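Local coordinates for protein DNA ligase (Archaeoglobus fulgidus, PDB 3GDE) that probably seals nicks in double-stranded DNA during replication, recombination and repair, using ATP and passing through a covalent enzyme-AMP intermediate, at residues F12-E17 with T151-R156; P55-R60 with H223-M228. One frame throughout, in Å; residues are numbered along the deposited sequence.

Contact 1 (F12-E17 with T151-R156); sequences FCERLE and TPLEAR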
# COMPACT_ATOMS: atom_id res chain seq x y z
N PHE A 12 2.93 17.65 19.62
CA PHE A 12 2.18 18.15 18.46
C PHE A 12 1.10 17.15 18.02
O PHE A 12 -0.03 17.55 17.76
CB PHE A 12 3.12 18.48 17.30
CG PHE A 12 2.40 18.80 16.01
CD1 PHE A 12 1.60 19.93 15.91
CD2 PHE A 12 2.54 17.97 14.91
CE1 PHE A 12 0.94 20.23 14.72
CE2 PHE A 12 1.89 18.26 13.71
CZ PHE A 12 1.08 19.39 13.62
N CYS A 13 1.46 15.86 17.94
CA CYS A 13 0.53 14.80 17.52
C CYS A 13 -0.61 14.60 18.51
O CYS A 13 -1.76 14.41 18.11
CB CYS A 13 1.27 13.48 17.33
SG CYS A 13 2.33 13.46 15.89
N GLU A 14 -0.28 14.65 19.80
CA GLU A 14 -1.26 14.51 20.85
C GLU A 14 -2.39 15.53 20.71
O GLU A 14 -3.56 15.19 20.86
CB GLU A 14 -0.60 14.62 22.21
CG GLU A 14 -1.42 14.01 23.32
CD GLU A 14 -1.93 15.02 24.31
OE1 GLU A 14 -2.44 16.08 23.89
OE2 GLU A 14 -1.79 14.75 25.53
N ARG A 15 -2.02 16.78 20.40
CA ARG A 15 -2.98 17.86 20.22
C ARG A 15 -3.88 17.65 18.99
O ARG A 15 -5.03 18.08 18.98
CB ARG A 15 -2.25 19.20 20.18
CG ARG A 15 -2.08 19.85 21.55
CD ARG A 15 -0.89 20.82 21.63
NE ARG A 15 0.23 20.22 22.34
CZ ARG A 15 0.43 20.30 23.66
NH1 ARG A 15 -0.41 20.99 24.43
NH2 ARG A 15 1.48 19.70 24.22
N LEU A 16 -3.37 16.96 17.98
CA LEU A 16 -4.14 16.66 16.76
C LEU A 16 -5.23 15.63 16.99
O LEU A 16 -6.20 15.57 16.22
CB LEU A 16 -3.22 16.15 15.65
CG LEU A 16 -2.19 17.07 15.00
CD1 LEU A 16 -1.47 16.30 13.92
CD2 LEU A 16 -2.82 18.35 14.44
N GLU A 17 -5.07 14.79 18.01
CA GLU A 17 -6.04 13.74 18.34
C GLU A 17 -7.43 14.30 18.66
O GLU A 17 -8.44 13.67 18.36
CB GLU A 17 -5.55 12.88 19.51
CG GLU A 17 -4.26 12.15 19.23
CD GLU A 17 -4.19 10.79 19.88
OE1 GLU A 17 -5.20 10.35 20.49
OE2 GLU A 17 -3.12 10.15 19.75
N THR A 151 10.20 9.98 26.77
CA THR A 151 9.10 10.44 27.62
C THR A 151 7.87 9.53 27.40
O THR A 151 7.82 8.80 26.41
CB THR A 151 8.72 11.92 27.34
OG1 THR A 151 8.16 12.05 26.04
CG2 THR A 151 9.94 12.85 27.48
N PRO A 152 6.91 9.54 28.34
CA PRO A 152 5.68 8.78 28.15
C PRO A 152 5.01 9.05 26.80
O PRO A 152 4.65 8.11 26.09
CB PRO A 152 4.79 9.25 29.32
CG PRO A 152 5.78 9.57 30.40
CD PRO A 152 6.92 10.24 29.65
N LEU A 153 4.88 10.33 26.43
CA LEU A 153 4.28 10.69 25.13
C LEU A 153 5.13 10.30 23.92
O LEU A 153 4.59 9.99 22.85
CB LEU A 153 3.98 12.19 25.10
CG LEU A 153 2.70 12.65 24.42
CD1 LEU A 153 1.50 11.72 24.72
CD2 LEU A 153 2.42 14.07 24.86
N GLU A 154 6.45 10.31 24.08
CA GLU A 154 7.32 9.78 23.03
C GLU A 154 7.11 8.28 22.85
O GLU A 154 7.07 7.80 21.72
CB GLU A 154 8.80 10.04 23.33
CG GLU A 154 9.28 11.40 22.91
CD GLU A 154 10.70 11.72 23.41
OE1 GLU A 154 11.16 11.11 24.39
OE2 GLU A 154 11.36 12.60 22.81
N ALA A 155 6.99 7.57 23.96
CA ALA A 155 6.84 6.12 23.93
C ALA A 155 5.53 5.73 23.24
O ALA A 155 5.45 4.72 22.55
CB ALA A 155 6.90 5.54 25.35
N ARG A 156 4.51 6.55 23.45
CA ARG A 156 3.22 6.39 22.79
C ARG A 156 3.31 6.41 21.27
O ARG A 156 2.89 5.46 20.62
CB ARG A 156 2.27 7.46 23.28
CG ARG A 156 0.91 7.49 22.61
CD ARG A 156 -0.05 8.06 23.61
NE ARG A 156 -0.89 9.09 23.04
CZ ARG A 156 -1.57 9.97 23.76
NH1 ARG A 156 -1.50 9.95 25.08
NH2 ARG A 156 -2.32 10.88 23.15
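Glu-14 and Glu-17 meet Arg-156 and Leu-153 in a helix-to-helix side-chain contact within the all-helical N-terminal, DNA-binding region of the ligase. Glu-14 lies on helix 6-16 and Glu-17 follows it in the chain; helix 152-162 supplies the leucine and the arginine from its first turns. Glu-14 CA and Leu-153 CA are 8.0 Å apart. A capping box starts the second helix, Glu-154 N donating to Thr-151 OG1 (3.1 Å) and Thr-151 N to Glu-154 OE1 (2.8 Å). Arg-156 sends CG anti to its backbone nitrogen (chi1 175°), and its chain bends at chi3 to bring NH2 between the glutamates. NH2 forms a salt bridge with Glu-17 OE2 at 3.6 Å, the oxygen lying at the guanidinium edge while the carboxylate plane is turned 60° from it. The same oxygen takes a hydrogen bond from Tyr-157 and pairs with Arg-160, whereas Arg-156 NH1 turns to Glu-99. A glutamine in place of Glu-17 would probably leave Arg-156 NH2 and Arg-160 without this shared negative charge. Glu-14 contributes mainly its methylene: CG approaches Arg-156 NH2 obliquely at 3.3 Å, whereas OE2, well out of the guanidinium plane, stays unbonded at 4.6 Å from NH2. Leu-153 CD1 lies over one face of that guanidinium, toward its rim, and 4.0 Å from Glu-14 CG.

Contact 2 (P55-R60 with H223-M228); sequences PPWDER and HIPVRM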
# COMPACT_ATOMS: atom_id res chain seq x y z
N PRO A 55 9.34 4.45 2.71
CA PRO A 55 8.45 4.20 1.57
C PRO A 55 8.35 2.69 1.29
O PRO A 55 9.30 1.96 1.55
CB PRO A 55 9.15 4.90 0.42
CG PRO A 55 9.97 5.97 1.07
CD PRO A 55 10.46 5.34 2.33
N PRO A 56 7.18 2.22 0.80
CA PRO A 56 7.00 0.78 0.60
C PRO A 56 7.94 0.18 -0.46
O PRO A 56 8.33 -0.98 -0.37
CB PRO A 56 5.53 0.66 0.15
CG PRO A 56 5.19 2.02 -0.40
CD PRO A 56 5.99 3.00 0.42
N TRP A 57 8.30 0.99 -1.45
CA TRP A 57 9.17 0.55 -2.53
C TRP A 57 10.64 0.47 -2.13
O TRP A 57 11.44 -0.18 -2.80
CB TRP A 57 9.00 1.48 -3.72
CG TRP A 57 9.27 2.91 -3.41
CD1 TRP A 57 8.36 3.85 -3.01
CD2 TRP A 57 10.53 3.59 -3.51
NE1 TRP A 57 8.98 5.06 -2.85
CE2 TRP A 57 10.31 4.94 -3.14
CE3 TRP A 57 11.83 3.19 -3.87
CZ2 TRP A 57 11.34 5.89 -3.11
CZ3 TRP A 57 12.85 4.14 -3.84
CH2 TRP A 57 12.59 5.48 -3.47
N ASP A 58 10.99 1.18 -1.05
CA ASP A 58 12.30 1.10 -0.43
C ASP A 58 12.49 -0.34 0.06
O ASP A 58 11.56 -0.93 0.60
CB ASP A 58 12.37 2.10 0.74
CG ASP A 58 13.76 2.25 1.35
OD1 ASP A 58 14.47 1.23 1.54
OD2 ASP A 58 14.14 3.40 1.66
N GLU A 59 13.66 -0.91 -0.16
CA GLU A 59 13.92 -2.28 0.30
C GLU A 59 13.98 -2.41 1.83
O GLU A 59 13.76 -3.50 2.35
CB GLU A 59 15.17 -2.89 -0.37
CG GLU A 59 15.01 -3.17 -1.87
CD GLU A 59 15.29 -4.62 -2.25
OE1 GLU A 59 14.47 -5.50 -1.88
OE2 GLU A 59 16.31 -4.88 -2.94
N ARG A 60 14.23 -1.31 2.53
CA ARG A 60 14.25 -1.30 4.00
C ARG A 60 12.87 -1.45 4.65
O ARG A 60 11.93 -0.75 4.29
CB ARG A 60 14.95 -0.05 4.54
CG ARG A 60 16.45 -0.00 4.28
CD ARG A 60 17.04 1.36 4.63
NE ARG A 60 16.44 2.41 3.83
CZ ARG A 60 16.65 3.72 3.99
NH1 ARG A 60 17.46 4.16 4.95
NH2 ARG A 60 16.04 4.58 3.19
N HIS A 223 14.48 3.44 -11.67
CA HIS A 223 14.59 2.74 -10.39
C HIS A 223 13.83 3.44 -9.26
O HIS A 223 13.75 2.92 -8.14
CB HIS A 223 16.05 2.39 -10.04
CG HIS A 223 16.74 1.58 -11.10
ND1 HIS A 223 17.82 2.05 -11.82
CD2 HIS A 223 16.49 0.34 -11.58
CE1 HIS A 223 18.20 1.13 -12.69
NE2 HIS A 223 17.41 0.08 -12.57
N ILE A 224 13.23 4.59 -9.55
CA ILE A 224 12.26 5.19 -8.64
C ILE A 224 10.85 5.00 -9.21
O ILE A 224 10.53 5.53 -10.28
CB ILE A 224 12.58 6.67 -8.28
CG1 ILE A 224 13.84 6.70 -7.40
CG2 ILE A 224 11.40 7.33 -7.54
CD1 ILE A 224 14.46 8.06 -7.24
N PRO A 225 10.01 4.22 -8.50
CA PRO A 225 8.72 3.81 -9.03
C PRO A 225 7.77 4.97 -9.18
O PRO A 225 7.77 5.90 -8.37
CB PRO A 225 8.20 2.84 -7.97
CG PRO A 225 8.87 3.28 -6.72
CD PRO A 225 10.24 3.70 -7.14
N VAL A 226 6.98 4.91 -10.24
CA VAL A 226 5.91 5.86 -10.45
C VAL A 226 4.55 5.18 -10.27
O VAL A 226 4.37 4.00 -10.61
CB VAL A 226 6.09 6.71 -11.76
CG1 VAL A 226 7.38 6.34 -12.52
CG2 VAL A 226 4.84 6.72 -12.66
N ARG A 227 3.63 5.91 -9.66
CA ARG A 227 2.30 5.38 -9.39
C ARG A 227 1.64 5.04 -10.71
O ARG A 227 1.59 5.87 -11.62
CB ARG A 227 1.47 6.41 -8.63
CG ARG A 227 0.55 5.79 -7.63
CD ARG A 227 1.32 5.27 -6.44
NE ARG A 227 1.27 6.18 -5.30
CZ ARG A 227 0.24 6.27 -4.46
NH1 ARG A 227 -0.83 5.51 -4.63
NH2 ARG A 227 0.28 7.13 -3.46
N MET A 228 1.15 3.81 -10.83
CA MET A 228 0.58 3.36 -12.09
C MET A 228 -0.72 4.08 -12.44
O MET A 228 -1.50 4.44 -11.56
CB MET A 228 0.36 1.85 -12.06
CG MET A 228 1.64 1.05 -11.92
SD MET A 228 1.24 -0.57 -11.31
CE MET A 228 2.85 -1.37 -11.39
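Pro-225 lays the CG-CD side of its ring over one face of the Trp-57 indole. Its CG comes within 3.4 Å of Trp-57 CG. The same atom makes a CH-pi contact with the five-membered ring, 3.7 Å from the centroid and 26° off the normal. CD lies over the CD2-CE3 side of this face, toward the rim, 3.6 Å from Trp-57 CD2. Beside this pair, Ile-224 CG1 approaches the far end of the indole obliquely, 4.3 Å from Trp-57 CH2. The indole is presented by a chi1 of 57°, which places Trp-57 CG between its backbone nitrogen and carbonyl carbon, and Trp-57 NE1 is bonded to the carbonyl of Asn-198. The side-chain amide of Asn-198 also donates to Pro-225 O, so one residue holds both partners; Tyr-270 touches both as well. Farther out, Trp-57 sits within a type I turn from Pro-55 to Asp-58, and an Asx turn follows directly. Asp-58 OD1 accepts from Arg-60 N (2.7 Å), while the Arg-60 guanidinium grips the carboxylate side-on, NE to OD1 and NH2 to OD2 (2.7 Å), NH2 meeting the syn lone pair. The whole is a proline-on-tryptophan CH-pi contact joining two loops, one from the N-terminal helical region and the other lying against strands 256-262 and 268-271 of the adenylation domain, consistent with the closed conformation of this ligase.

Overall arrangement
From the N terminus, helix 6-16 first supplies residues 12-17, and the chain runs through helices 22-34 and 39-49 to the loop at 55-60. Further helices lead to 151-156, where contact 1 closes a loop of 133 residues, rich in helix and without strand. The chain then passes through helices 172-182, 187-197 and 200-216 to 223-228, where contact 2 closes a loop of 162 residues. Their segments alternate, so the two closures cross rather than nest. Contact 1 ties helices within the N-terminal region; contact 2 joins that region to the approach to strand 230-233. Their centres lie 29 Å apart and their nearest atoms about 17 Å.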